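Local coordinates for beta-d-glucoside glucohydrolase (Hypocrea jecorina, PDB 3ZZ1), which probably hydrolyses terminal, non-reducing beta-D-glucosyl residues to release beta-D-glucose, as a secreted glycoside hydrolase family 3 enzyme of cellulose breakdown, at residues V351-I357 / L412-D416; T415-S419 / A464-A468; K51-P55 / I292-W296. All coordinates share one frame; numbering follows the deposited sequence.

Interaction 1 (V351-I357 / L412-D416)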
# COMPACT_ATOMS: atom_id res chain seq x y z
N VAL A 351 2.72 -31.59 -5.57
CA VAL A 351 2.20 -30.23 -5.61
C VAL A 351 0.69 -30.35 -5.46
O VAL A 351 0.03 -31.03 -6.24
CB VAL A 351 2.59 -29.50 -6.93
CG1 VAL A 351 1.93 -28.13 -7.01
CG2 VAL A 351 4.11 -29.35 -7.02
N VAL A 352 0.15 -29.70 -4.44
CA VAL A 352 -1.24 -29.92 -4.02
C VAL A 352 -1.96 -28.60 -3.80
O VAL A 352 -1.46 -27.71 -3.10
CB VAL A 352 -1.30 -30.79 -2.73
CG1 VAL A 352 -2.74 -30.91 -2.22
CG2 VAL A 352 -0.70 -32.17 -2.98
N GLY A 353 -3.15 -28.48 -4.38
CA GLY A 353 -4.00 -27.30 -4.19
C GLY A 353 -4.41 -26.65 -5.49
O GLY A 353 -3.62 -26.56 -6.43
N SER A 354 -5.65 -26.19 -5.56
CA SER A 354 -6.14 -25.49 -6.75
C SER A 354 -5.35 -24.22 -7.02
O SER A 354 -5.22 -23.80 -8.17
CB SER A 354 -7.62 -25.16 -6.61
OG SER A 354 -7.83 -24.26 -5.55
N ALA A 355 -4.81 -23.61 -5.96
CA ALA A 355 -4.02 -22.38 -6.05
C ALA A 355 -2.62 -22.59 -6.66
O ALA A 355 -1.87 -21.63 -6.85
CB ALA A 355 -3.91 -21.72 -4.69
N ALA A 356 -2.27 -23.84 -6.94
CA ALA A 356 -1.02 -24.16 -7.62
C ALA A 356 -1.07 -23.90 -9.13
O ALA A 356 -0.04 -23.59 -9.74
CB ALA A 356 -0.62 -25.60 -7.33
N ILE A 357 -2.26 -24.01 -9.72
CA ILE A 357 -2.41 -23.92 -11.18
C ILE A 357 -3.15 -22.68 -11.70
O ILE A 357 -3.76 -21.93 -10.94
CB ILE A 357 -3.08 -25.19 -11.77
CG1 ILE A 357 -4.51 -25.34 -11.22
CG2 ILE A 357 -2.22 -26.42 -11.50
CD1 ILE A 357 -5.42 -26.18 -12.11
N LEU A 412 0.98 -33.98 -9.33
CA LEU A 412 0.05 -32.88 -9.14
C LEU A 412 -1.36 -33.33 -8.73
O LEU A 412 -1.96 -34.20 -9.38
CB LEU A 412 -0.03 -32.03 -10.41
CG LEU A 412 -1.08 -30.90 -10.45
CD1 LEU A 412 -0.73 -29.80 -9.45
CD2 LEU A 412 -1.24 -30.34 -11.86
N SER A 413 -1.85 -32.75 -7.64
CA SER A 413 -3.26 -32.81 -7.29
C SER A 413 -3.80 -31.39 -7.37
O SER A 413 -3.65 -30.60 -6.42
CB SER A 413 -3.44 -33.38 -5.89
OG SER A 413 -4.81 -33.51 -5.57
N ASN A 414 -4.42 -31.06 -8.50
CA ASN A 414 -4.72 -29.67 -8.82
C ASN A 414 -6.07 -29.12 -8.34
O ASN A 414 -6.53 -28.09 -8.82
CB ASN A 414 -4.53 -29.40 -10.32
CG ASN A 414 -5.53 -30.13 -11.21
OD1 ASN A 414 -5.36 -30.19 -12.43
ND2 ASN A 414 -6.58 -30.70 -10.62
N THR A 415 -6.70 -29.83 -7.40
CA THR A 415 -7.91 -29.34 -6.74
C THR A 415 -7.64 -29.20 -5.25
O THR A 415 -6.50 -29.38 -4.80
CB THR A 415 -9.14 -30.27 -6.95
OG1 THR A 415 -8.96 -31.48 -6.21
CG2 THR A 415 -9.37 -30.58 -8.42
N ASP A 416 -8.67 -28.88 -4.48
CA ASP A 416 -8.55 -28.80 -3.03
C ASP A 416 -9.17 -30.02 -2.34
O ASP A 416 -9.50 -29.98 -1.15
CB ASP A 416 -9.15 -27.48 -2.52
CG ASP A 416 -8.46 -26.26 -3.12
OD1 ASP A 416 -7.21 -26.22 -3.13
OD2 ASP A 416 -9.17 -25.35 -3.58
O HOH W 1 -5.73 -24.07 -3.10

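Interaction 2 (T415-S419 / A464-A468)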
# COMPACT_ATOMS: atom_id res chain seq x y z
N THR A 415 -6.70 -29.83 -7.40
CA THR A 415 -7.91 -29.34 -6.74
C THR A 415 -7.64 -29.20 -5.25
O THR A 415 -6.50 -29.38 -4.80
CB THR A 415 -9.14 -30.27 -6.95
OG1 THR A 415 -8.96 -31.48 -6.21
CG2 THR A 415 -9.37 -30.58 -8.42
N ASP A 416 -8.67 -28.88 -4.48
CA ASP A 416 -8.55 -28.80 -3.03
C ASP A 416 -9.17 -30.02 -2.34
O ASP A 416 -9.50 -29.98 -1.15
CB ASP A 416 -9.15 -27.48 -2.52
CG ASP A 416 -8.46 -26.26 -3.12
OD1 ASP A 416 -7.21 -26.22 -3.13
OD2 ASP A 416 -9.17 -25.35 -3.58
N ASN A 417 -9.33 -31.10 -3.10
CA ASN A 417 -9.80 -32.37 -2.55
C ASN A 417 -8.76 -32.95 -1.59
O ASN A 417 -7.61 -33.18 -1.97
CB ASN A 417 -10.15 -33.36 -3.67
CG ASN A 417 -10.83 -34.62 -3.15
OD1 ASN A 417 -10.22 -35.42 -2.43
ND2 ASN A 417 -12.09 -34.81 -3.52
N THR A 418 -9.19 -33.18 -0.35
CA THR A 418 -8.32 -33.66 0.73
C THR A 418 -7.75 -35.05 0.45
O THR A 418 -6.58 -35.32 0.73
CB THR A 418 -9.08 -33.70 2.07
OG1 THR A 418 -10.16 -34.64 1.97
CG2 THR A 418 -9.63 -32.32 2.45
N SER A 419 -8.60 -35.92 -0.11
CA SER A 419 -8.22 -37.29 -0.41
C SER A 419 -7.27 -37.36 -1.61
O SER A 419 -6.34 -38.16 -1.62
CB SER A 419 -9.46 -38.14 -0.65
OG SER A 419 -9.11 -39.50 -0.83
N ALA A 464 -8.02 -27.99 6.26
CA ALA A 464 -8.28 -29.43 6.13
C ALA A 464 -7.44 -30.05 5.01
O ALA A 464 -7.08 -31.23 5.08
CB ALA A 464 -9.75 -29.70 5.89
N LEU A 465 -7.12 -29.26 3.99
CA LEU A 465 -6.25 -29.72 2.92
C LEU A 465 -4.84 -29.99 3.45
O LEU A 465 -4.25 -31.01 3.13
CB LEU A 465 -6.22 -28.72 1.75
CG LEU A 465 -5.44 -29.11 0.48
CD1 LEU A 465 -5.98 -30.38 -0.18
CD2 LEU A 465 -5.46 -27.95 -0.50
N VAL A 466 -4.33 -29.07 4.27
CA VAL A 466 -2.99 -29.22 4.87
C VAL A 466 -2.96 -30.39 5.85
O VAL A 466 -2.00 -31.17 5.86
CB VAL A 466 -2.51 -27.90 5.54
CG1 VAL A 466 -1.18 -28.09 6.26
CG2 VAL A 466 -2.38 -26.79 4.50
N GLN A 467 -4.03 -30.53 6.64
CA GLN A 467 -4.19 -31.65 7.58
C GLN A 467 -4.18 -33.02 6.89
O GLN A 467 -3.61 -33.98 7.42
CB GLN A 467 -5.47 -31.49 8.40
CG GLN A 467 -5.41 -30.36 9.43
CD GLN A 467 -6.76 -30.03 10.02
OE1 GLN A 467 -7.81 -30.36 9.45
NE2 GLN A 467 -6.75 -29.38 11.18
N ALA A 468 -4.83 -33.11 5.73
CA ALA A 468 -4.88 -34.36 4.96
C ALA A 468 -3.51 -34.73 4.39
O ALA A 468 -3.10 -35.89 4.45
CB ALA A 468 -5.91 -34.26 3.86

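Interaction 3 (K51-P55 / I292-W296)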
# COMPACT_ATOMS: atom_id res chain seq x y z
N LYS A 51 -8.24 27.14 -24.94
CA LYS A 51 -7.65 28.46 -24.79
C LYS A 51 -6.25 28.40 -24.17
O LYS A 51 -5.43 29.29 -24.41
CB LYS A 51 -8.54 29.37 -23.94
CG LYS A 51 -9.81 29.83 -24.64
CD LYS A 51 -10.74 30.52 -23.66
CE LYS A 51 -12.17 30.48 -24.15
NZ LYS A 51 -13.07 31.26 -23.27
N ILE A 52 -5.99 27.36 -23.39
CA ILE A 52 -4.69 27.15 -22.76
C ILE A 52 -4.08 25.79 -23.14
O ILE A 52 -3.16 25.30 -22.47
CB ILE A 52 -4.76 27.31 -21.22
CG1 ILE A 52 -5.83 26.39 -20.63
CG2 ILE A 52 -5.02 28.77 -20.86
CD1 ILE A 52 -5.58 26.02 -19.19
N SER A 53 -4.61 25.19 -24.21
CA SER A 53 -4.16 23.89 -24.72
C SER A 53 -4.25 22.79 -23.66
O SER A 53 -3.43 21.87 -23.62
CB SER A 53 -2.75 23.98 -25.32
OG SER A 53 -2.74 24.83 -26.46
N TYR A 54 -5.25 22.91 -22.79
CA TYR A 54 -5.52 21.93 -21.75
C TYR A 54 -6.42 20.84 -22.31
O TYR A 54 -7.53 21.13 -22.76
CB TYR A 54 -6.16 22.60 -20.54
CG TYR A 54 -6.28 21.69 -19.33
CD1 TYR A 54 -5.15 21.27 -18.64
CD2 TYR A 54 -7.53 21.27 -18.88
CE1 TYR A 54 -5.26 20.44 -17.52
CE2 TYR A 54 -7.65 20.45 -17.76
CZ TYR A 54 -6.51 20.03 -17.09
OH TYR A 54 -6.64 19.20 -16.00
N PRO A 55 -5.94 19.58 -22.31
CA PRO A 55 -6.72 18.50 -22.90
C PRO A 55 -7.84 18.08 -21.96
O PRO A 55 -7.92 18.58 -20.83
CB PRO A 55 -5.69 17.37 -23.02
CG PRO A 55 -4.78 17.59 -21.86
CD PRO A 55 -4.69 19.09 -21.69
N ILE A 292 -5.57 22.32 -9.98
CA ILE A 292 -5.64 21.33 -11.06
C ILE A 292 -4.62 21.64 -12.17
O ILE A 292 -3.86 20.77 -12.58
CB ILE A 292 -7.07 21.19 -11.65
CG1 ILE A 292 -8.05 20.71 -10.59
CG2 ILE A 292 -7.08 20.23 -12.83
CD1 ILE A 292 -9.52 20.95 -10.94
N LEU A 293 -4.62 22.89 -12.64
CA LEU A 293 -3.65 23.32 -13.66
C LEU A 293 -2.20 23.28 -13.16
O LEU A 293 -1.29 22.96 -13.92
CB LEU A 293 -3.98 24.72 -14.18
CG LEU A 293 -5.29 24.93 -14.94
CD1 LEU A 293 -5.37 26.36 -15.44
CD2 LEU A 293 -5.46 23.95 -16.09
N ALA A 294 -1.99 23.59 -11.88
CA ALA A 294 -0.65 23.53 -11.29
C ALA A 294 -0.08 22.12 -11.33
O ALA A 294 1.11 21.94 -11.56
CB ALA A 294 -0.65 24.06 -9.88
N ALA A 295 -0.94 21.13 -11.09
CA ALA A 295 -0.53 19.72 -11.11
C ALA A 295 -0.12 19.29 -12.51
O ALA A 295 0.80 18.50 -12.69
CB ALA A 295 -1.67 18.84 -10.60
N TRP A 296 -0.83 19.85 -13.50
CA TRP A 296 -0.57 19.62 -14.91
C TRP A 296 0.78 20.23 -15.31
O TRP A 296 1.59 19.59 -15.99
CB TRP A 296 -1.73 20.23 -15.70
CG TRP A 296 -1.75 20.00 -17.20
CD1 TRP A 296 -1.81 18.80 -17.85
CD2 TRP A 296 -1.78 21.01 -18.21
NE1 TRP A 296 -1.84 19.01 -19.21
CE2 TRP A 296 -1.83 20.36 -19.46
CE3 TRP A 296 -1.76 22.42 -18.19
CZ2 TRP A 296 -1.86 21.05 -20.67
CZ3 TRP A 296 -1.79 23.11 -19.40
CH2 TRP A 296 -1.84 22.43 -20.62
O HOH W 2 -4.30 18.62 -14.13

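Interaction 1 (V351-I357 / L412-D416)
Backbone bonds hold Val351 and Val352 beside Leu412 and Ser413 in parallel register. Ser413 N donates to Val351 O (2.9 Å) and Gly353 N to Ser413 O (3.0 Å), both bonds nearly straight, so Ser413 is held through both its N and its O by the neighbouring chain. CA-H...O contacts run between them, among them Leu412 CA to the same Val351 O at 3.4 Å. Past the paired residues Gly353 takes a positive phi (125°), which suits a residue without a side chain, and the chain turns into the 3-10 segment 354-356.

The two strands, 348-352 and 409-413, are joined through helix 395-404 as a beta-alpha-beta crossover; 409-413 is the outermost strand at this side of the mixed sheet of the alpha/beta C-terminal domain of family 3 glycosidases.

Polar side chains meet beyond the strand ends, where the carboxylate of Asp416 receives the first residue of the 3-10 segment. Ser354 OG donates to Asp416 OD2 (2.6 Å) on the syn side but tilted 29° out of the carboxylate plane, while Ser354 N reaches Asp416 OD1 (2.9 Å) from well above that plane. A water donates to Asp416 OD1 and accepts from Ala355 N, carrying the acid on to a second amide. The serine hydroxyl can reach the acid because OG stands between its own backbone N and carbonyl carbon (chi1 64°).

Apolar contacts lie on the face of Val351 and Leu412, which also carries helix 395-404. Leu412 puts CD1 4.0 Å from Val351 CG1, and its other branch, CD2, 4.1 Å from Ile357 CG2. Ile357 also lays its CD1 3.8 Å from Asn414 CB, crossing the asparagine at a slant. On the other face, helix 418-425 overlies Val352 and Ser413, and helix 462-472 also covers Val352.

Interaction 2 (T415-S419 / A464-A468)
Leu465 carries its CG opposite the backbone N (chi1 -175°), which swings the forked end out from helix 462-472 to the turn at Asp416 and Asn417. Thr418 has OG1 between its backbone N and carbonyl carbon (chi1 63°); this places CG2 beside the N, where it faces the first turn of the segment 464-468.

The two branches of Leu465 divide their work. CD1 lies against backbone oxygens, 3.7 Å from Asn417 O and about as far from Asp416 O. CD2 comes 3.6 Å from Asp416 OD1, the leucine crossing the aspartate at about a right angle. A methyl thus lies against a carboxylate whose polar partner is Ser354.

Ala464 and Ala468 flank Leu465 along the helix, and the backbones come close, with Thr418 CA 5.0 Å from Leu465 CA. Ala468 points its CB toward the other segment, 3.4 Å from Thr418 O and 3.7 Å from Thr418 CB. Thr418 CG2 rests 3.8 Å from Ala464 O, a carbonyl already used within the helix by Ala468 N. No hydrogen bond crosses the contact; it is van der Waals packing throughout.

The turn is shaped by its own side chains. Thr415 OG1 accepts from Asn417 N (3.2 Å), an ST turn. Asn417 then stands at the N-cap of helix 418-425, its OD1 taking Ser420 N and, weakly, Ser419 N. With the loop so set, the start of that helix packs on helix 462-472; both helices cover the sheet face that carries Val352, as neighbouring helices do in the alpha/beta sandwich domain of family 3 glycosidases.

Interaction 3 (K51-P55 / I292-W296)
Tyr54 turns one ring face to Leu293 and an edge to Trp296, two residues about a helix turn apart. From CB, the ring carbon CG is set opposite the backbone N (chi1 -171°), which sends the ring from the loop to helix 282-298. CG passes 4.0 Å from Leu293 CD2, a methyl that sits over one ring face as a CH-pi contact, 17° off the normal. The next atom, CD1, meets both neighbours, from directions about at right angles: 3.7 Å from Leu293 CD2 and 3.4 Å from Trp296 CD2, above the centre of the indole. CE1 continues across the indole, 3.6 Å from Trp296 CG. The Tyr54 edge thus stands on the Trp296 face in a T-shaped stack, the planes turned 85° to each other. At the tip, OH lies 3.4 Å from Ile292 CG2 and bonds to a water that donates to Ile292 O, tying the phenol indirectly to the helix backbone.

Loop carbonyls and the proline ring meet the six-membered end of the indole. Ser53 O comes within 3.4 Å of Trp296 CZ2, Pro55 CD meets the same carbon obliquely at 3.6 Å, and Ile52 O lies at the ring edge. Ile52 and Leu293 touch tip to tip through their methyls, with Ala19 of helix 8-20 beside both.

Ser53 and Tyr54 belong to a G1 beta bulge in the loop joining strands 44-45 and 58-60. The contact fastens that loop to helix 282-298, which packs on Tyr232 of strand 232-235, consistent with an outer helix of the TIM-barrel-like N-terminal domain.

In the fold
From the N terminus, interaction 3 comes first: the loop 51-55 is rejoined by helix 282-298 after 236 intervening residues, so the contact closes most of the N-terminal domain upon itself. Interaction 1 opens only later, in the C-terminal domain, and closes a 54-residue excursion at 412-416. Interaction 2 starts where it ends, sharing Thr415 and Asp416, and closes the next loop at 464-468. The three follow in series, with none enclosing another. Interactions 1 and 2 touch through Val352 and Leu465, joining sheet edge and covering helices into one patch. Interaction 3 lies across the molecule, its nearest atoms about 41 Å from those of interaction 1.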